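Local atomic coordinates of similar to yteR (Bacilus subtilis) (Clostridium acetobutylicum, PDB entry 4WU0), a protein that probably hydrolyses unsaturated rhamnogalacturonan fragments derived from pectin, as a glycoside hydrolase of family 105. Residues W204-L209 against K228-C233; A320-K325 against A333-E338. All blocks are in the same frame, centred on the assembly; numbering follows the deposited sequence.

Interaction 1 of 2, residues W204-L209 against K228-C233; sequences WYVMAL and KILNNC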
ATOM      1  N   TRP A 204       4.312  -1.473   0.406  1.00 11.13           N
ATOM      2  CA  TRP A 204       3.017  -2.135   0.353  1.00 11.96           C
ATOM      3  C   TRP A 204       2.940  -3.260   1.376  1.00 12.13           C
ATOM      4  O   TRP A 204       1.953  -3.407   2.087  1.00 12.45           O
ATOM      5  CB  TRP A 204       2.757  -2.744  -1.015  1.00 11.97           C
ATOM      6  CG  TRP A 204       2.491  -1.765  -2.172  1.00 11.86           C
ATOM      7  CD1 TRP A 204       3.073  -1.801  -3.413  1.00 13.03           C
ATOM      8  CD2 TRP A 204       1.556  -0.670  -2.215  1.00 11.61           C
ATOM      9  NE1 TRP A 204       2.563  -0.815  -4.206  1.00 12.88           N
ATOM     10  CE2 TRP A 204       1.645  -0.097  -3.493  1.00 12.26           C
ATOM     11  CE3 TRP A 204       0.657  -0.116  -1.298  1.00 11.64           C
ATOM     12  CZ2 TRP A 204       0.890   1.000  -3.874  1.00 12.58           C
ATOM     13  CZ3 TRP A 204      -0.100   0.966  -1.691  1.00 13.90           C
ATOM     14  CH2 TRP A 204       0.016   1.508  -2.968  1.00 15.28           C
ATOM     15  N   TYR A 205       3.992  -4.071   1.427  1.00 13.79           N
ATOM     16  CA  TYR A 205       3.965  -5.250   2.277  1.00 13.03           C
ATOM     17  C   TYR A 205       3.952  -4.866   3.759  1.00 12.04           C
ATOM     18  O   TYR A 205       3.209  -5.467   4.548  1.00 12.55           O
ATOM     19  CB  TYR A 205       5.135  -6.188   1.971  1.00 13.56           C
ATOM     20  CG  TYR A 205       5.019  -7.549   2.614  1.00 12.44           C
ATOM     21  CD1 TYR A 205       4.050  -8.454   2.216  1.00 16.14           C
ATOM     22  CD2 TYR A 205       5.906  -7.942   3.598  1.00 12.28           C
ATOM     23  CE1 TYR A 205       3.941  -9.720   2.811  1.00 14.26           C
ATOM     24  CE2 TYR A 205       5.820  -9.206   4.173  1.00 13.56           C
ATOM     25  CZ  TYR A 205       4.834 -10.075   3.780  1.00 13.49           C
ATOM     26  OH  TYR A 205       4.731 -11.300   4.372  1.00 16.05           O
ATOM     27  N   VAL A 206       4.765  -3.888   4.163  1.00 10.77           N
ATOM     28  CA  VAL A 206       4.724  -3.486   5.576  1.00 11.98           C
ATOM     29  C   VAL A 206       3.426  -2.774   5.974  1.00 12.50           C
ATOM     30  O   VAL A 206       2.910  -2.987   7.075  1.00 12.31           O
ATOM     31  CB  VAL A 206       5.987  -2.723   6.058  1.00 11.63           C
ATOM     32  CG1 VAL A 206       7.197  -3.625   5.960  1.00 14.91           C
ATOM     33  CG2 VAL A 206       6.220  -1.443   5.296  1.00 11.92           C
ATOM     34  N   MET A 207       2.858  -1.966   5.083  1.00 10.65           N
ATOM     35  CA  MET A 207       1.539  -1.413   5.362  1.00 10.79           C
ATOM     36  C   MET A 207       0.505  -2.519   5.479  1.00 10.94           C
ATOM     37  O   MET A 207      -0.352  -2.480   6.370  1.00 11.17           O
ATOM     38  CB  MET A 207       1.069  -0.462   4.287  1.00 10.82           C
ATOM     39  CG  MET A 207      -0.177   0.216   4.675  1.00 36.67           C
ATOM     40  SD  MET A 207      -0.583   1.443   3.451  1.00 93.31           S
ATOM     41  CE  MET A 207       0.871   2.354   3.593  1.00 11.18           C
ATOM     42  N   ALA A 208       0.570  -3.471   4.561  1.00 11.75           N
ATOM     43  CA  ALA A 208      -0.364  -4.591   4.544  1.00 12.65           C
ATOM     44  C   ALA A 208      -0.306  -5.356   5.852  1.00 14.21           C
ATOM     45  O   ALA A 208      -1.344  -5.724   6.404  1.00 13.61           O
ATOM     46  CB  ALA A 208      -0.076  -5.508   3.383  1.00 12.42           C
ATOM     47  N   LEU A 209       0.904  -5.602   6.352  1.00 11.27           N
ATOM     48  CA  LEU A 209       1.057  -6.294   7.622  1.00 13.15           C
ATOM     49  C   LEU A 209       0.441  -5.497   8.775  1.00 14.71           C
ATOM     50  O   LEU A 209      -0.370  -6.025   9.552  1.00 14.10           O
ATOM     51  CB  LEU A 209       2.531  -6.601   7.912  1.00 13.14           C
ATOM     52  CG  LEU A 209       3.176  -7.712   7.068  1.00 13.83           C
ATOM     53  CD1 LEU A 209       4.694  -7.610   7.093  1.00 13.02           C
ATOM     54  CD2 LEU A 209       2.766  -9.066   7.618  1.00 15.30           C
ATOM     55  N   LYS A 228       6.007 -11.045  13.825  1.00 16.73           N
ATOM     56  CA  LYS A 228       7.417 -11.361  13.641  1.00 16.32           C
ATOM     57  C   LYS A 228       7.900 -10.957  12.245  1.00 17.29           C
ATOM     58  O   LYS A 228       8.978 -10.376  12.100  1.00 17.43           O
ATOM     59  CB  LYS A 228       7.675 -12.855  13.900  1.00 17.07           C
ATOM     60  CG  LYS A 228       9.108 -13.263  13.671  1.00 21.16           C
ATOM     61  CD  LYS A 228       9.267 -14.766  13.880  1.00 33.66           C
ATOM     62  CE  LYS A 228      10.715 -15.181  14.002  1.00 40.20           C
ATOM     63  NZ  LYS A 228      10.815 -16.668  14.187  1.00 50.68           N
ATOM     64  N   ILE A 229       7.118 -11.278  11.217  1.00 14.90           N
ATOM     65  CA  ILE A 229       7.469 -10.895   9.859  1.00 15.18           C
ATOM     66  C   ILE A 229       7.608  -9.381   9.762  1.00 13.73           C
ATOM     67  O   ILE A 229       8.542  -8.873   9.157  1.00 14.67           O
ATOM     68  CB  ILE A 229       6.389 -11.390   8.845  1.00 14.07           C
ATOM     69  CG1 ILE A 229       6.416 -12.915   8.763  1.00 16.96           C
ATOM     70  CG2 ILE A 229       6.582 -10.765   7.454  1.00 14.62           C
ATOM     71  CD1 ILE A 229       5.259 -13.509   7.980  1.00 19.77           C
ATOM     72  N   LEU A 230       6.679  -8.643  10.367  1.00 14.07           N
ATOM     73  CA  LEU A 230       6.778  -7.187  10.344  1.00 14.76           C
ATOM     74  C   LEU A 230       8.066  -6.691  11.021  1.00 13.40           C
ATOM     75  O   LEU A 230       8.771  -5.806  10.498  1.00 15.39           O
ATOM     76  CB  LEU A 230       5.545  -6.552  10.990  1.00 14.20           C
ATOM     77  CG  LEU A 230       5.565  -5.021  11.083  1.00 12.50           C
ATOM     78  CD1 LEU A 230       5.669  -4.356   9.731  1.00 14.76           C
ATOM     79  CD2 LEU A 230       4.308  -4.519  11.786  1.00 16.14           C
ATOM     80  N   ASN A 231       8.381  -7.251  12.184  1.00 14.14           N
ATOM     81  CA  ASN A 231       9.617  -6.878  12.856  1.00 14.78           C
ATOM     82  C   ASN A 231      10.817  -7.171  11.977  1.00 15.04           C
ATOM     83  O   ASN A 231      11.740  -6.359  11.903  1.00 16.67           O
ATOM     84  CB  ASN A 231       9.761  -7.587  14.193  1.00 19.09           C
ATOM     85  CG  ASN A 231       9.041  -6.869  15.294  1.00 19.84           C
ATOM     86  OD1 ASN A 231       9.609  -6.025  15.974  1.00 19.04           O
ATOM     87  ND2 ASN A 231       7.776  -7.187  15.469  1.00 18.10           N
ATOM     88  N   ASN A 232      10.831  -8.341  11.361  1.00 16.69           N
ATOM     89  CA  ASN A 232      11.951  -8.708  10.494  1.00 17.87           C
ATOM     90  C   ASN A 232      12.094  -7.767   9.302  1.00 15.10           C
ATOM     91  O   ASN A 232      13.221  -7.432   8.900  1.00 16.03           O
ATOM     92  CB  ASN A 232      11.802 -10.159  10.010  1.00 19.00           C
ATOM     93  CG  ASN A 232      11.990 -11.165  11.114  1.00 25.46           C
ATOM     94  OD1 ASN A 232      12.558 -10.867  12.160  1.00 26.12           O
ATOM     95  ND2 ASN A 232      11.520 -12.374  10.879  1.00 30.12           N
ATOM     96  N   CYS A 233      10.964  -7.350   8.738  1.00 14.11           N
ATOM     97  CA  CYS A 233      10.984  -6.424   7.610  1.00 14.62           C
ATOM     98  C   CYS A 233      11.536  -5.073   8.052  1.00 14.90           C
ATOM     99  O   CYS A 233      12.295  -4.447   7.324  1.00 14.50           O
ATOM    100  CB  CYS A 233       9.583  -6.230   7.024  1.00 16.10           C
ATOM    101  SG  CYS A 233       8.978  -7.651   6.038  1.00 18.14           S
TER
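Helical segments 204-209 and 228-233 run roughly antiparallel, at 145° with axes 10.0 Å apart, and come nearest at Val206 and Leu230, whose CA atoms lie 6.4 Å apart. No hydrogen bond crosses the join; the side chains meet by apolar packing, as suits successive helices of a fold consistent with the family's (α/α)6 barrel. Tyr205 has CG anti to its backbone nitrogen (chi1 -168°), which carries the ring toward the other helix. There Cys233 SG meets the ring edge in plane, 3.9 Å from Tyr205 CD2, as a sulfur-aromatic contact, and Ile229 CG2 sits near the same plane, 3.7 Å from Tyr205 CE2. Leu209, on the same helix as Tyr205, sets its CG above one face of the ring, toward the rim, while Leu209 CD1 reaches Ile229 CG2 at 3.7 Å; the branched isoleucine thus serves two neighbours with one methyl. Small Val206 and Cys233 meet directly, Val206 CG1 3.7 Å from Cys233 CB. The longer Leu230 crosses Val206 at about a right angle, with Leu230 CD1 4.0 Å from Val206 CB. Phe159 O satisfies the phenol of Tyr205 with a hydrogen bond. Tyr205 also touches Leu129 of helix 129-146 and Thr162 of helix 152-166, and Val206 touches Ala273 of helix 264-279.

Interaction 2 of 2, residues A320-K325 against A333-E338; sequences AGLGGK and AYYISE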
ATOM      1  N   ALA A 320       5.614   1.237 -11.507  1.00 13.66           N
ATOM      2  CA  ALA A 320       6.571   0.187 -11.837  1.00 15.78           C
ATOM      3  C   ALA A 320       5.837  -1.141 -11.785  1.00 15.40           C
ATOM      4  O   ALA A 320       4.843  -1.292 -11.059  1.00 16.38           O
ATOM      5  CB  ALA A 320       7.728   0.163 -10.885  1.00 16.22           C
ATOM      6  N   GLY A 321       6.330  -2.088 -12.570  1.00 15.70           N
ATOM      7  CA  GLY A 321       5.807  -3.433 -12.587  1.00 13.71           C
ATOM      8  C   GLY A 321       6.725  -4.338 -13.381  1.00 13.91           C
ATOM      9  O   GLY A 321       7.794  -3.917 -13.814  1.00 16.90           O
ATOM     10  N   LEU A 322       6.314  -5.594 -13.559  1.00 14.65           N
ATOM     11  CA  LEU A 322       7.119  -6.586 -14.233  1.00 15.13           C
ATOM     12  C   LEU A 322       6.351  -7.148 -15.428  1.00 15.96           C
ATOM     13  O   LEU A 322       5.119  -7.224 -15.415  1.00 16.52           O
ATOM     14  CB  LEU A 322       7.512  -7.695 -13.246  1.00 17.25           C
ATOM     15  CG  LEU A 322       8.438  -7.078 -12.188  1.00 29.77           C
ATOM     16  CD1 LEU A 322       8.432  -7.824 -10.899  1.00 36.73           C
ATOM     17  CD2 LEU A 322       9.850  -6.990 -12.744  1.00 24.86           C
ATOM     18  N   GLY A 323       7.091  -7.552 -16.446  1.00 16.33           N
ATOM     19  CA  GLY A 323       6.498  -8.159 -17.626  1.00 17.42           C
ATOM     20  C   GLY A 323       5.507  -7.229 -18.289  1.00 17.76           C
ATOM     21  O   GLY A 323       5.744  -6.030 -18.386  1.00 17.18           O
ATOM     22  N   GLY A 324       4.386  -7.780 -18.746  1.00 20.72           N
ATOM     23  CA  GLY A 324       3.377  -6.997 -19.437  1.00 22.18           C
ATOM     24  C   GLY A 324       3.774  -6.682 -20.872  1.00 21.87           C
ATOM     25  O   GLY A 324       4.738  -7.238 -21.394  1.00 21.22           O
ATOM     26  N   LYS A 325       3.034  -5.767 -21.496  1.00 31.86           N
ATOM     27  CA  LYS A 325       3.197  -5.501 -22.920  1.00 34.71           C
ATOM     28  C   LYS A 325       4.596  -4.966 -23.232  1.00 29.97           C
ATOM     29  O   LYS A 325       5.133  -5.237 -24.310  1.00 34.37           O
ATOM     30  CB  LYS A 325       2.122  -4.525 -23.419  1.00 41.78           C
ATOM     31  CG  LYS A 325       2.268  -3.092 -22.912  1.00 47.71           C
ATOM     32  CD  LYS A 325       1.374  -2.128 -23.692  1.00 50.59           C
ATOM     33  CE  LYS A 325       1.714  -0.666 -23.394  1.00 53.50           C
ATOM     34  NZ  LYS A 325       1.090   0.251 -24.392  1.00 60.25           N
ATOM     35  N   ALA A 333      18.236  -0.685 -14.374  1.00 16.20           N
ATOM     36  CA  ALA A 333      17.926   0.297 -15.413  1.00 14.06           C
ATOM     37  C   ALA A 333      16.424   0.454 -15.589  1.00 13.72           C
ATOM     38  O   ALA A 333      15.925   1.574 -15.720  1.00 14.92           O
ATOM     39  CB  ALA A 333      18.617  -0.061 -16.725  1.00 15.57           C
ATOM     40  N   TYR A 334      15.688  -0.658 -15.549  1.00 14.42           N
ATOM     41  CA  TYR A 334      14.241  -0.603 -15.641  1.00 14.25           C
ATOM     42  C   TYR A 334      13.644   0.247 -14.501  1.00 13.84           C
ATOM     43  O   TYR A 334      12.798   1.104 -14.752  1.00 13.49           O
ATOM     44  CB  TYR A 334      13.572  -2.011 -15.675  1.00 13.64           C
ATOM     45  CG  TYR A 334      12.121  -1.820 -15.384  1.00 13.37           C
ATOM     46  CD1 TYR A 334      11.285  -1.209 -16.327  1.00 14.35           C
ATOM     47  CD2 TYR A 334      11.608  -2.095 -14.121  1.00 16.08           C
ATOM     48  CE1 TYR A 334       9.984  -0.896 -16.025  1.00 13.20           C
ATOM     49  CE2 TYR A 334      10.288  -1.787 -13.810  1.00 13.79           C
ATOM     50  CZ  TYR A 334       9.497  -1.179 -14.750  1.00 14.62           C
ATOM     51  OH  TYR A 334       8.205  -0.865 -14.418  1.00 16.71           O
ATOM     52  N   TYR A 335      14.047   0.007 -13.254  1.00 13.79           N
ATOM     53  CA  TYR A 335      13.422   0.732 -12.143  1.00 14.56           C
ATOM     54  C   TYR A 335      13.743   2.222 -12.200  1.00 14.23           C
ATOM     55  O   TYR A 335      12.936   3.038 -11.791  1.00 15.02           O
ATOM     56  CB  TYR A 335      13.802   0.145 -10.784  1.00 12.88           C
ATOM     57  CG  TYR A 335      13.027  -1.105 -10.453  1.00 13.02           C
ATOM     58  CD1 TYR A 335      11.702  -1.035 -10.028  1.00 13.83           C
ATOM     59  CD2 TYR A 335      13.599  -2.370 -10.594  1.00 15.33           C
ATOM     60  CE1 TYR A 335      10.985  -2.170  -9.733  1.00 12.65           C
ATOM     61  CE2 TYR A 335      12.886  -3.501 -10.304  1.00 14.74           C
ATOM     62  CZ  TYR A 335      11.577  -3.411  -9.882  1.00 13.96           C
ATOM     63  OH  TYR A 335      10.838  -4.549  -9.588  1.00 14.23           O
ATOM     64  N   ILE A 336      14.917   2.572 -12.703  1.00 14.00           N
ATOM     65  CA  ILE A 336      15.295   3.979 -12.824  1.00 14.02           C
ATOM     66  C   ILE A 336      14.599   4.629 -14.028  1.00 15.18           C
ATOM     67  O   ILE A 336      14.463   5.859 -14.091  1.00 15.54           O
ATOM     68  CB  ILE A 336      16.835   4.078 -12.926  1.00 14.49           C
ATOM     69  CG1 ILE A 336      17.477   3.449 -11.686  1.00 16.23           C
ATOM     70  CG2 ILE A 336      17.307   5.508 -13.115  1.00 15.19           C
ATOM     71  CD1 ILE A 336      16.873   3.861 -10.369  1.00 17.33           C
ATOM     72  N   SER A 337      14.141   3.812 -14.978  1.00 13.54           N
ATOM     73  CA  SER A 337      13.551   4.350 -16.207  1.00 14.69           C
ATOM     74  C   SER A 337      12.150   4.931 -16.016  1.00 13.68           C
ATOM     75  O   SER A 337      11.674   5.703 -16.870  1.00 14.22           O
ATOM     76  CB  SER A 337      13.480   3.283 -17.308  1.00 14.94           C
ATOM     77  OG  SER A 337      12.391   2.392 -17.072  1.00 14.69           O
ATOM     78  N   GLU A 338      11.466   4.558 -14.939  1.00 13.70           N
ATOM     79  CA  GLU A 338      10.069   4.968 -14.794  1.00 12.35           C
ATOM     80  C   GLU A 338       9.986   6.425 -14.320  1.00 13.40           C
ATOM     81  O   GLU A 338      10.924   6.938 -13.706  1.00 13.47           O
ATOM     82  CB  GLU A 338       9.305   4.031 -13.851  1.00 14.11           C
ATOM     83  CG  GLU A 338       9.103   2.586 -14.375  1.00 15.63           C
ATOM     84  CD  GLU A 338       8.019   2.453 -15.435  1.00 17.22           C
ATOM     85  OE1 GLU A 338       7.675   3.459 -16.095  1.00 17.99           O
ATOM     86  OE2 GLU A 338       7.512   1.321 -15.639  1.00 17.00           O
TER
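The phenol oxygen of Tyr334 is gripped by two hydrogen bonds, accepting from Gly321 N at 2.9 Å with a fairly straight N-H angle of 160° and donating to Glu338 OE2 at 2.6 Å. It thereby fastens a short helix, 332-337, to the irregular loop that follows strand 311-317, in the connection between strands 311-317 and 340-341 of a fold consistent with the family's (α/α)6 barrel. Tyrosine suits the place because its hydroxyl can accept from the amide and donate to the carboxylate at once. Glu338 uses the anti lone pair of OE2, on the side away from its other oxygen, and the bend at its chi2 (-76°) curls the carboxylate back toward the phenol. Its negative charge would probably polarise the O-H and so strengthen the oxygen as an acceptor for Gly321.

Gly321 is almost fully extended, a conformation that glycine adopts readily. Ala320 contributes a small methyl: CB lies 3.7 Å from Tyr334 OH and 4.2 Å from Tyr335 CE1, wedged obliquely beside both rings. The two tyrosines also pack on each other, with Tyr334 CD2 over the centre of the Tyr335 ring, 4.0 Å above its plane. Tyr335 is secured elsewhere by a hydrogen bond between its OH and His176 ND1, and its ring meets that of Trp198. Arg328, later in the same loop, bonds through NH2 and NE to the carbonyl oxygens of Leu322 and Gly323 respectively. Within the helix, Tyr334 O takes two donors, Ser337 N and Ser337 OG, the hydroxyl donating at 2.7 Å from a position tilted 19° out of the carbonyl plane.

In the fold
Interaction 1 closes along the chain before interaction 2 opens, and the two do not touch: their centres are 24 Å apart and their nearest atoms about 7 Å. Interaction 1 joins consecutive long helices, 199-215 and 223-240, whereas interaction 2 lies farther from the chain centre, in the loop and short helix between strands 311-317 and 340-341. Neighbours bring them together indirectly. Trp198, just ahead of helix 199-215, meets Ala320 and Tyr335, while Leu174 touches Tyr205 and Cys233, and His176, two residues on in the chain, bonds to Tyr335. One contact thus packs successive helices of a probable (α/α)6 barrel; the other ties a loop to a short helix through hydrogen bonds and aromatic packing.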